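Local coordinates for StAR-related lipid transfer protein 13 (Homo sapiens, PDB 2PSO) that activates the GTPase activity of RhoA and perhaps Cdc42 through its RhoGAP domain, and carries the C-terminal lipid-binding START domain seen in this chain, at residues 55-65 / 75-83; 90-101 / 217-225. All blocks are in the same frame, centred on the assembly; numbering follows the deposited sequence.

Interaction 1: residues 55-65 / 75-83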
loop_
_atom_site.group_PDB
_atom_site.type_symbol
_atom_site.label_atom_id
_atom_site.label_comp_id
_atom_site.label_asym_id
_atom_site.label_seq_id
_atom_site.Cartn_x
_atom_site.Cartn_y
_atom_site.Cartn_z
ATOM N N CYS A 55 -8.848 10.922 -6.586
ATOM C CA CYS A 55 -8.288 12.058 -5.860
ATOM C C CYS A 55 -7.249 12.792 -6.664
ATOM O O CYS A 55 -6.755 12.294 -7.668
ATOM C CB CYS A 55 -7.616 11.617 -4.575
ATOM S SG CYS A 55 -8.648 10.596 -3.572
ATOM N N SER A 56 -6.930 13.994 -6.198
ATOM C CA SER A 56 -5.844 14.766 -6.732
ATOM C C SER A 56 -4.578 14.141 -6.155
ATOM O O SER A 56 -4.541 13.758 -4.976
ATOM C CB SER A 56 -5.977 16.213 -6.283
ATOM O OG SER A 56 -4.979 16.998 -6.901
ATOM N N SER A 57 -3.541 14.044 -6.980
ATOM C CA SER A 57 -2.356 13.307 -6.600
ATOM C C SER A 57 -1.142 13.973 -7.227
ATOM O O SER A 57 -1.205 14.398 -8.377
ATOM C CB SER A 57 -2.498 11.910 -7.164
ATOM O OG SER A 57 -1.929 10.970 -6.296
ATOM N N THR A 58 -0.029 14.058 -6.507
ATOM C CA THR A 58 1.155 14.683 -7.103
ATOM C C THR A 58 2.098 13.666 -7.735
ATOM O O THR A 58 1.933 12.446 -7.569
ATOM C CB THR A 58 1.991 15.490 -6.095
ATOM O OG1 THR A 58 2.613 14.583 -5.177
ATOM C CG2 THR A 58 1.140 16.472 -5.336
ATOM N N ASP A 59 3.079 14.208 -8.469
ATOM C CA ASP A 59 4.232 13.460 -8.948
ATOM C C ASP A 59 3.745 12.297 -9.806
ATOM O O ASP A 59 4.146 11.146 -9.625
ATOM C CB ASP A 59 5.082 13.021 -7.746
ATOM C CG ASP A 59 6.402 12.358 -8.132
ATOM O OD1 ASP A 59 6.962 12.580 -9.244
ATOM O OD2 ASP A 59 6.879 11.592 -7.272
ATOM N N ASN A 60 2.834 12.623 -10.717
ATOM C CA ASN A 60 2.380 11.702 -11.751
ATOM C C ASN A 60 1.816 10.367 -11.250
ATOM O O ASN A 60 2.175 9.322 -11.757
ATOM C CB ASN A 60 3.523 11.444 -12.726
ATOM C CG ASN A 60 3.147 11.758 -14.146
ATOM O OD1 ASN A 60 2.110 11.318 -14.632
ATOM N ND2 ASN A 60 3.988 12.532 -14.826
ATOM N N THR A 61 0.940 10.399 -10.253
ATOM C CA THR A 61 0.338 9.173 -9.744
ATOM C C THR A 61 -1.169 9.231 -9.875
ATOM O O THR A 61 -1.743 10.306 -9.857
ATOM C CB THR A 61 0.641 9.002 -8.265
ATOM O OG1 THR A 61 0.609 10.290 -7.658
ATOM C CG2 THR A 61 2.017 8.449 -8.076
ATOM N N ASP A 62 -1.801 8.069 -9.996
ATOM C CA ASP A 62 -3.245 7.949 -9.903
ATOM C C ASP A 62 -3.673 7.432 -8.530
ATOM O O ASP A 62 -3.419 6.279 -8.202
ATOM C CB ASP A 62 -3.755 7.013 -10.988
ATOM C CG ASP A 62 -3.869 7.703 -12.349
ATOM O OD1 ASP A 62 -3.199 8.753 -12.587
ATOM O OD2 ASP A 62 -4.637 7.192 -13.192
ATOM N N LEU A 63 -4.335 8.278 -7.743
ATOM C CA LEU A 63 -4.933 7.882 -6.455
ATOM C C LEU A 63 -6.477 7.755 -6.499
ATOM O O LEU A 63 -7.140 8.418 -7.313
ATOM C CB LEU A 63 -4.572 8.934 -5.425
ATOM C CG LEU A 63 -4.749 8.574 -3.964
ATOM C CD1 LEU A 63 -4.185 7.200 -3.757
ATOM C CD2 LEU A 63 -4.012 9.628 -3.149
ATOM N N ALA A 64 -7.039 6.913 -5.621
ATOM C CA ALA A 64 -8.494 6.735 -5.483
ATOM C C ALA A 64 -8.828 6.001 -4.189
ATOM O O ALA A 64 -7.964 5.334 -3.623
ATOM C CB ALA A 64 -9.067 5.981 -6.660
ATOM N N PHE A 65 -10.064 6.136 -3.695
ATOM C CA PHE A 65 -10.461 5.327 -2.540
ATOM C C PHE A 65 -11.828 4.698 -2.634
ATOM O O PHE A 65 -12.542 4.847 -3.621
ATOM C CB PHE A 65 -10.296 6.056 -1.211
ATOM C CG PHE A 65 -11.121 7.289 -1.083
ATOM C CD1 PHE A 65 -12.420 7.230 -0.576
ATOM C CD2 PHE A 65 -10.592 8.524 -1.409
ATOM C CE1 PHE A 65 -13.179 8.363 -0.434
ATOM C CE2 PHE A 65 -11.355 9.680 -1.256
ATOM C CZ PHE A 65 -12.654 9.594 -0.778
ATOM N N LYS A 75 -10.530 3.371 4.998
ATOM C CA LYS A 75 -10.739 3.296 3.566
ATOM C C LYS A 75 -9.801 2.297 2.886
ATOM O O LYS A 75 -8.733 1.952 3.408
ATOM C CB LYS A 75 -10.612 4.686 2.944
ATOM C CG LYS A 75 -11.814 5.572 3.213
ATOM C CD LYS A 75 -11.481 7.054 3.033
ATOM C CE LYS A 75 -12.503 7.949 3.738
ATOM N NZ LYS A 75 -12.393 9.372 3.310
ATOM N N LEU A 76 -10.227 1.815 1.729
ATOM C CA LEU A 76 -9.384 0.988 0.905
ATOM C C LEU A 76 -8.804 1.915 -0.132
ATOM O O LEU A 76 -9.552 2.532 -0.882
ATOM C CB LEU A 76 -10.238 -0.045 0.195
ATOM C CG LEU A 76 -9.516 -1.106 -0.621
ATOM C CD1 LEU A 76 -8.656 -1.957 0.305
ATOM C CD2 LEU A 76 -10.528 -1.984 -1.359
ATOM N N TRP A 77 -7.488 2.024 -0.199
ATOM C CA TRP A 77 -6.876 2.895 -1.202
ATOM C C TRP A 77 -6.284 2.175 -2.395
ATOM O O TRP A 77 -6.025 0.983 -2.347
ATOM C CB TRP A 77 -5.783 3.710 -0.580
ATOM C CG TRP A 77 -6.260 4.610 0.469
ATOM C CD1 TRP A 77 -6.385 4.335 1.797
ATOM C CD2 TRP A 77 -6.665 5.964 0.296
ATOM N NE1 TRP A 77 -6.819 5.450 2.464
ATOM C CE2 TRP A 77 -7.001 6.463 1.562
ATOM C CE3 TRP A 77 -6.773 6.809 -0.814
ATOM C CZ2 TRP A 77 -7.440 7.761 1.753
ATOM C CZ3 TRP A 77 -7.205 8.106 -0.623
ATOM C CH2 TRP A 77 -7.536 8.568 0.650
ATOM N N LYS A 78 -6.046 2.936 -3.457
ATOM C CA LYS A 78 -5.525 2.403 -4.702
ATOM C C LYS A 78 -4.660 3.441 -5.382
ATOM O O LYS A 78 -5.184 4.418 -5.895
ATOM C CB LYS A 78 -6.674 2.017 -5.625
ATOM C CG LYS A 78 -6.235 1.473 -6.959
ATOM C CD LYS A 78 -7.375 0.765 -7.676
ATOM C CE LYS A 78 -8.268 1.739 -8.404
ATOM N NZ LYS A 78 -7.639 2.184 -9.680
ATOM N N ALA A 79 -3.345 3.225 -5.393
ATOM C CA ALA A 79 -2.410 4.108 -6.104
ATOM C C ALA A 79 -1.727 3.439 -7.300
ATOM O O ALA A 79 -1.507 2.228 -7.293
ATOM C CB ALA A 79 -1.383 4.664 -5.164
ATOM N N SER A 80 -1.398 4.238 -8.321
ATOM C CA SER A 80 -0.750 3.755 -9.553
ATOM C C SER A 80 0.450 4.558 -10.043
ATOM O O SER A 80 0.621 5.724 -9.684
ATOM C CB SER A 80 -1.746 3.734 -10.678
ATOM O OG SER A 80 -2.485 2.555 -10.592
ATOM N N VAL A 81 1.276 3.910 -10.868
ATOM C CA VAL A 81 2.322 4.567 -11.635
ATOM C C VAL A 81 2.649 3.710 -12.827
ATOM O O VAL A 81 2.319 2.521 -12.865
ATOM C CB VAL A 81 3.637 4.679 -10.879
ATOM C CG1 VAL A 81 3.713 5.949 -10.043
ATOM C CG2 VAL A 81 3.864 3.449 -10.070
ATOM N N GLU A 82 3.301 4.328 -13.807
ATOM C CA GLU A 82 3.917 3.603 -14.898
ATOM C C GLU A 82 5.403 3.489 -14.546
ATOM O O GLU A 82 6.052 4.487 -14.225
ATOM C CB GLU A 82 3.695 4.333 -16.227
ATOM C CG GLU A 82 4.102 3.507 -17.456
ATOM C CD GLU A 82 4.024 4.271 -18.789
ATOM O OE1 GLU A 82 2.916 4.723 -19.163
ATOM O OE2 GLU A 82 5.072 4.400 -19.474
ATOM N N VAL A 83 5.949 2.279 -14.553
ATOM C CA VAL A 83 7.366 2.143 -14.224
ATOM C C VAL A 83 8.165 1.546 -15.367
ATOM O O VAL A 83 7.706 0.611 -16.029
ATOM C CB VAL A 83 7.604 1.385 -12.893
ATOM C CG1 VAL A 83 6.461 0.470 -12.599
ATOM C CG2 VAL A 83 8.919 0.618 -12.923
#
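From D62 to F65 the backbone runs antiparallel to strand 76-83, the two short axes 4.7 Å apart at 167°, as a beta hairpin of the curved START-domain sheet. D62 and S80 form a hydrogen-bonded pair: S80 N donates a hydrogen bond to D62 O at 2.9 Å, while the return bond from D62 N to S80 O is long and weak. Further along, K78 N reaches A64 O at 3.1 Å.

The side chains of F65, W77 and L63 gather on one face of the hairpin. With chi1 at 61°, F65 has CG between its backbone N and carbonyl carbon; its CB then sits over the six-membered ring of W77, 3.8 Å from that ring's centroid, and the phenyl turns an edge to the same face in an offset edge-to-face pair with planes at 61°. Such a broad indole suits this place, since it offers a face to F65 and an edge to the sulfur of C55, while L63 CD1 approaches it obliquely and F210 of helix 209-223 meets it from outside the hairpin. K75 stretches alongside F65: its long chain brings CD into an off-centre CH-pi contact and NZ into an off-centre cation-pi contact with the one ring, and NZ is also bonded to S207 O. On the other face the small S80 fits beside D62, and its OG hydrogen-bonds T191 of the adjoining strand 188-196. Toward the hairpin's far end, T61 turns its methyl to V81, with CG2 3.6 Å from V81 CG1.

Interaction 2: residues 90-101 / 217-225; sequences VLNRVLRERHLW and EVARIRNSF
R93 and F225 meet flat: the guanidinium lies on the phenyl ring with planes 22° apart and centres 3.9 Å apart, a cation-pi stack with NH2 over the ring's middle. The arginine chain gets there by folding, bent at chi2 and chi3, which brings the group back over F225. Its rotation is fixed from other directions too, because NE forms a salt bridge with E97 OE1 at 2.7 Å, and NH2 makes two weak bonds to S224, one to OG and one to O. S224, just past the last turn of helix 209-223, also donates a hydrogen bond from its OG to I221 O.

W101 is clamped between R98 CG on one face and I221 on the other, where I221 CG1 stands 3.5 Å from the centroid of the six-membered ring. In the ring plane, NE1 donates an almost straight bond (167°) to R93 O, 2.8 Å away. A leucine in its place would probably leave R93 O without this donor and open a gap between R98 and I221. E217 packs CG against W101 CZ3, and its OE1 faces R98 by charge alone; the firmer partners are Y178 for E217 and D102 for R98. V94 CG2 touches I221 CD1, so helix 87-96 and the turn after it rest against the end of the C-terminal helix of the START fold, with V90 and F225 packed on V83 of strand 76-83 and I221 on L190 of strand 188-196.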
loop_
_atom_site.group_PDB
_atom_site.type_symbol
_atom_site.label_atom_id
_atom_site.label_comp_id
_atom_site.label_asym_id
_atom_site.label_seq_id
_atom_site.Cartn_x
_atom_site.Cartn_y
_atom_site.Cartn_z
ATOM N N VAL A 90 10.063 -5.364 -11.661
ATOM C CA VAL A 90 9.319 -4.556 -10.681
ATOM C C VAL A 90 8.861 -5.335 -9.444
ATOM O O VAL A 90 8.843 -4.795 -8.323
ATOM C CB VAL A 90 8.058 -3.943 -11.313
ATOM C CG1 VAL A 90 7.436 -2.928 -10.368
ATOM C CG2 VAL A 90 8.410 -3.298 -12.658
ATOM N N LEU A 91 8.486 -6.598 -9.660
ATOM C CA LEU A 91 8.053 -7.458 -8.594
ATOM C C LEU A 91 9.209 -7.752 -7.649
ATOM O O LEU A 91 9.056 -7.704 -6.436
ATOM C CB LEU A 91 7.447 -8.730 -9.186
ATOM C CG LEU A 91 6.955 -9.924 -8.335
ATOM C CD1 LEU A 91 8.146 -10.666 -7.885
ATOM C CD2 LEU A 91 6.068 -9.579 -7.153
ATOM N N ASN A 92 10.377 -8.029 -8.200
ATOM C CA ASN A 92 11.520 -8.320 -7.372
ATOM C C ASN A 92 11.881 -7.028 -6.658
ATOM O O ASN A 92 12.348 -7.038 -5.506
ATOM C CB ASN A 92 12.699 -8.802 -8.209
ATOM C CG ASN A 92 13.934 -9.054 -7.356
ATOM O OD1 ASN A 92 13.984 -10.047 -6.626
ATOM N ND2 ASN A 92 14.921 -8.122 -7.399
ATOM N N ARG A 93 11.638 -5.905 -7.318
ATOM C CA ARG A 93 11.994 -4.650 -6.704
ATOM C C ARG A 93 11.148 -4.445 -5.470
ATOM O O ARG A 93 11.650 -3.893 -4.473
ATOM C CB ARG A 93 11.808 -3.477 -7.659
ATOM C CG ARG A 93 12.173 -2.131 -7.048
ATOM C CD ARG A 93 13.587 -2.097 -6.420
ATOM N NE ARG A 93 14.656 -2.441 -7.343
ATOM C CZ ARG A 93 15.004 -1.695 -8.388
ATOM N NH1 ARG A 93 15.971 -2.080 -9.191
ATOM N NH2 ARG A 93 14.372 -0.568 -8.654
ATOM N N VAL A 94 9.874 -4.887 -5.505
ATOM C CA VAL A 94 9.045 -4.699 -4.315
ATOM C C VAL A 94 9.371 -5.808 -3.301
ATOM O O VAL A 94 9.375 -5.601 -2.089
ATOM C CB VAL A 94 7.552 -4.747 -4.631
ATOM C CG1 VAL A 94 6.761 -4.657 -3.347
ATOM C CG2 VAL A 94 7.164 -3.649 -5.564
ATOM N N LEU A 95 9.646 -6.998 -3.820
ATOM C CA LEU A 95 9.701 -8.160 -2.986
ATOM C C LEU A 95 11.024 -8.271 -2.253
ATOM O O LEU A 95 11.017 -8.528 -1.050
ATOM C CB LEU A 95 9.431 -9.404 -3.820
ATOM C CG LEU A 95 8.989 -10.697 -3.142
ATOM C CD1 LEU A 95 9.871 -11.814 -3.627
ATOM C CD2 LEU A 95 9.096 -10.598 -1.694
ATOM N N ARG A 96 12.161 -8.092 -2.941
ATOM C CA ARG A 96 13.461 -8.264 -2.257
ATOM C C ARG A 96 14.363 -7.028 -2.214
ATOM O O ARG A 96 15.501 -7.117 -1.758
ATOM C CB ARG A 96 14.228 -9.387 -2.895
ATOM C CG ARG A 96 13.510 -10.744 -2.904
ATOM C CD ARG A 96 13.420 -11.308 -1.503
ATOM N NE ARG A 96 12.568 -12.485 -1.543
ATOM C CZ ARG A 96 11.982 -13.028 -0.480
ATOM N NH1 ARG A 96 11.222 -14.103 -0.641
ATOM N NH2 ARG A 96 12.154 -12.493 0.729
ATOM N N GLU A 97 13.879 -5.876 -2.678
ATOM C CA GLU A 97 14.779 -4.752 -2.902
ATOM C C GLU A 97 14.259 -3.418 -2.363
ATOM O O GLU A 97 14.508 -2.370 -2.941
ATOM C CB GLU A 97 15.065 -4.608 -4.391
ATOM C CG GLU A 97 15.961 -5.688 -4.931
ATOM C CD GLU A 97 16.476 -5.389 -6.316
ATOM O OE1 GLU A 97 15.705 -4.890 -7.171
ATOM O OE2 GLU A 97 17.679 -5.653 -6.538
ATOM N N ARG A 98 13.544 -3.457 -1.253
ATOM C CA ARG A 98 12.794 -2.299 -0.816
ATOM C C ARG A 98 13.725 -1.316 -0.081
ATOM O O ARG A 98 13.388 -0.160 0.166
ATOM C CB ARG A 98 11.616 -2.775 0.030
ATOM C CG ARG A 98 10.876 -1.697 0.709
ATOM C CD ARG A 98 9.691 -2.185 1.445
ATOM N NE ARG A 98 8.881 -1.033 1.818
ATOM C CZ ARG A 98 7.743 -1.106 2.497
ATOM N NH1 ARG A 98 7.272 -2.287 2.896
ATOM N NH2 ARG A 98 7.083 0.007 2.776
ATOM N N HIS A 99 14.932 -1.775 0.231
ATOM C CA HIS A 99 15.931 -0.903 0.818
ATOM C C HIS A 99 16.357 0.081 -0.254
ATOM O O HIS A 99 16.818 1.180 0.058
ATOM C CB HIS A 99 17.113 -1.702 1.350
ATOM C CG HIS A 99 17.542 -2.814 0.445
ATOM N ND1 HIS A 99 18.560 -2.673 -0.477
ATOM C CD2 HIS A 99 17.080 -4.083 0.307
ATOM C CE1 HIS A 99 18.710 -3.810 -1.140
ATOM N NE2 HIS A 99 17.819 -4.678 -0.689
ATOM N N LEU A 100 16.160 -0.298 -1.513
ATOM C CA LEU A 100 16.424 0.588 -2.642
ATOM C C LEU A 100 15.342 1.622 -2.916
ATOM O O LEU A 100 15.466 2.390 -3.863
ATOM C CB LEU A 100 16.634 -0.213 -3.927
ATOM C CG LEU A 100 18.015 -0.542 -4.508
ATOM C CD1 LEU A 100 19.098 -0.598 -3.458
ATOM C CD2 LEU A 100 17.927 -1.868 -5.269
ATOM N N TRP A 101 14.256 1.634 -2.157
ATOM C CA TRP A 101 13.216 2.647 -2.428
ATOM C C TRP A 101 12.449 3.208 -1.232
ATOM O O TRP A 101 11.485 3.956 -1.406
ATOM C CB TRP A 101 12.237 2.192 -3.492
ATOM C CG TRP A 101 11.580 0.832 -3.317
ATOM C CD1 TRP A 101 11.961 -0.334 -3.910
ATOM C CD2 TRP A 101 10.373 0.534 -2.606
ATOM N NE1 TRP A 101 11.086 -1.335 -3.605
ATOM C CE2 TRP A 101 10.102 -0.827 -2.796
ATOM C CE3 TRP A 101 9.499 1.284 -1.821
ATOM C CZ2 TRP A 101 9.001 -1.463 -2.209
ATOM C CZ3 TRP A 101 8.411 0.647 -1.232
ATOM C CH2 TRP A 101 8.176 -0.707 -1.429
ATOM N N GLU A 217 4.658 5.973 -2.239
ATOM C CA GLU A 217 5.395 4.713 -2.112
ATOM C C GLU A 217 5.599 4.200 -3.516
ATOM O O GLU A 217 6.698 3.801 -3.939
ATOM C CB GLU A 217 4.616 3.682 -1.293
ATOM C CG GLU A 217 5.415 2.439 -1.003
ATOM C CD GLU A 217 4.562 1.265 -0.532
ATOM O OE1 GLU A 217 4.696 0.860 0.657
ATOM O OE2 GLU A 217 3.766 0.743 -1.350
ATOM N N VAL A 218 4.512 4.292 -4.252
ATOM C CA VAL A 218 4.449 3.813 -5.595
ATOM C C VAL A 218 5.235 4.717 -6.549
ATOM O O VAL A 218 5.617 4.302 -7.628
ATOM C CB VAL A 218 2.988 3.643 -5.975
ATOM C CG1 VAL A 218 2.512 4.742 -6.873
ATOM C CG2 VAL A 218 2.774 2.276 -6.570
ATOM N N ALA A 219 5.530 5.937 -6.121
ATOM C CA ALA A 219 6.310 6.869 -6.941
ATOM C C ALA A 219 7.784 6.610 -6.707
ATOM O O ALA A 219 8.598 6.748 -7.619
ATOM C CB ALA A 219 5.977 8.288 -6.587
ATOM N N ARG A 220 8.118 6.246 -5.472
ATOM C CA ARG A 220 9.477 5.925 -5.123
ATOM C C ARG A 220 9.900 4.640 -5.814
ATOM O O ARG A 220 11.013 4.550 -6.352
ATOM C CB ARG A 220 9.617 5.788 -3.631
ATOM C CG ARG A 220 9.640 7.104 -2.962
ATOM C CD ARG A 220 10.006 6.961 -1.531
ATOM N NE ARG A 220 9.274 5.867 -0.920
ATOM C CZ ARG A 220 8.502 6.012 0.139
ATOM N NH1 ARG A 220 8.388 7.204 0.687
ATOM N NH2 ARG A 220 7.868 4.970 0.654
ATOM N N ILE A 221 9.008 3.654 -5.840
ATOM C CA ILE A 221 9.325 2.436 -6.555
ATOM C C ILE A 221 9.653 2.784 -7.987
ATOM O O ILE A 221 10.632 2.275 -8.547
ATOM C CB ILE A 221 8.182 1.468 -6.553
ATOM C CG1 ILE A 221 8.012 0.889 -5.135
ATOM C CG2 ILE A 221 8.449 0.389 -7.606
ATOM C CD1 ILE A 221 6.739 0.149 -4.919
ATOM N N ARG A 222 8.863 3.682 -8.572
ATOM C CA ARG A 222 9.116 4.095 -9.938
ATOM C C ARG A 222 10.468 4.782 -10.065
ATOM O O ARG A 222 11.303 4.363 -10.880
ATOM C CB ARG A 222 8.017 5.006 -10.433
ATOM C CG ARG A 222 8.222 5.492 -11.830
ATOM C CD ARG A 222 7.349 6.698 -12.048
ATOM N NE ARG A 222 7.653 7.745 -11.078
ATOM C CZ ARG A 222 6.851 8.768 -10.815
ATOM N NH1 ARG A 222 5.687 8.883 -11.441
ATOM N NH2 ARG A 222 7.211 9.677 -9.922
ATOM N N ASN A 223 10.697 5.803 -9.241
ATOM C CA ASN A 223 11.960 6.526 -9.262
ATOM C C ASN A 223 13.185 5.634 -9.143
ATOM O O ASN A 223 14.225 5.915 -9.726
ATOM C CB ASN A 223 12.010 7.580 -8.169
ATOM C CG ASN A 223 10.944 8.648 -8.340
ATOM O OD1 ASN A 223 10.405 8.853 -9.436
ATOM N ND2 ASN A 223 10.617 9.326 -7.245
ATOM N N SER A 224 13.068 4.538 -8.409
ATOM C CA SER A 224 14.226 3.693 -8.189
ATOM C C SER A 224 14.635 2.892 -9.440
ATOM O O SER A 224 15.564 2.083 -9.389
ATOM C CB SER A 224 13.988 2.766 -7.006
ATOM O OG SER A 224 13.092 1.746 -7.390
ATOM N N PHE A 225 13.957 3.142 -10.561
ATOM C CA PHE A 225 14.326 2.542 -11.832
ATOM C C PHE A 225 14.708 3.623 -12.820
ATOM O O PHE A 225 14.828 3.369 -14.015
ATOM C CB PHE A 225 13.150 1.784 -12.433
ATOM C CG PHE A 225 12.995 0.392 -11.939
ATOM C CD1 PHE A 225 11.951 0.067 -11.079
ATOM C CD2 PHE A 225 13.857 -0.602 -12.356
ATOM C CE1 PHE A 225 11.771 -1.229 -10.630
ATOM C CE2 PHE A 225 13.703 -1.891 -11.919
ATOM C CZ PHE A 225 12.652 -2.211 -11.046
#

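In the fold
Interactions 1 and 2 have centres about 16 Å apart and follow one another along the chain, since strand 76-83 leads into helix 87-96. They are joined by the C-terminal helix 209-223, which packs across the hairpin of interaction 1 and presents residues 217-225 to interaction 2. D59 OD1, in the loop before strand 62-66, forms a salt bridge with R222 NH2 at 3.0 Å, and V81 CG2 packs against V218 O. V83, at the end of the strand, touches F225, whose ring carries R93. In START domains a curved sheet and this last helix enclose the lipid cavity, so both contacts probably border that region.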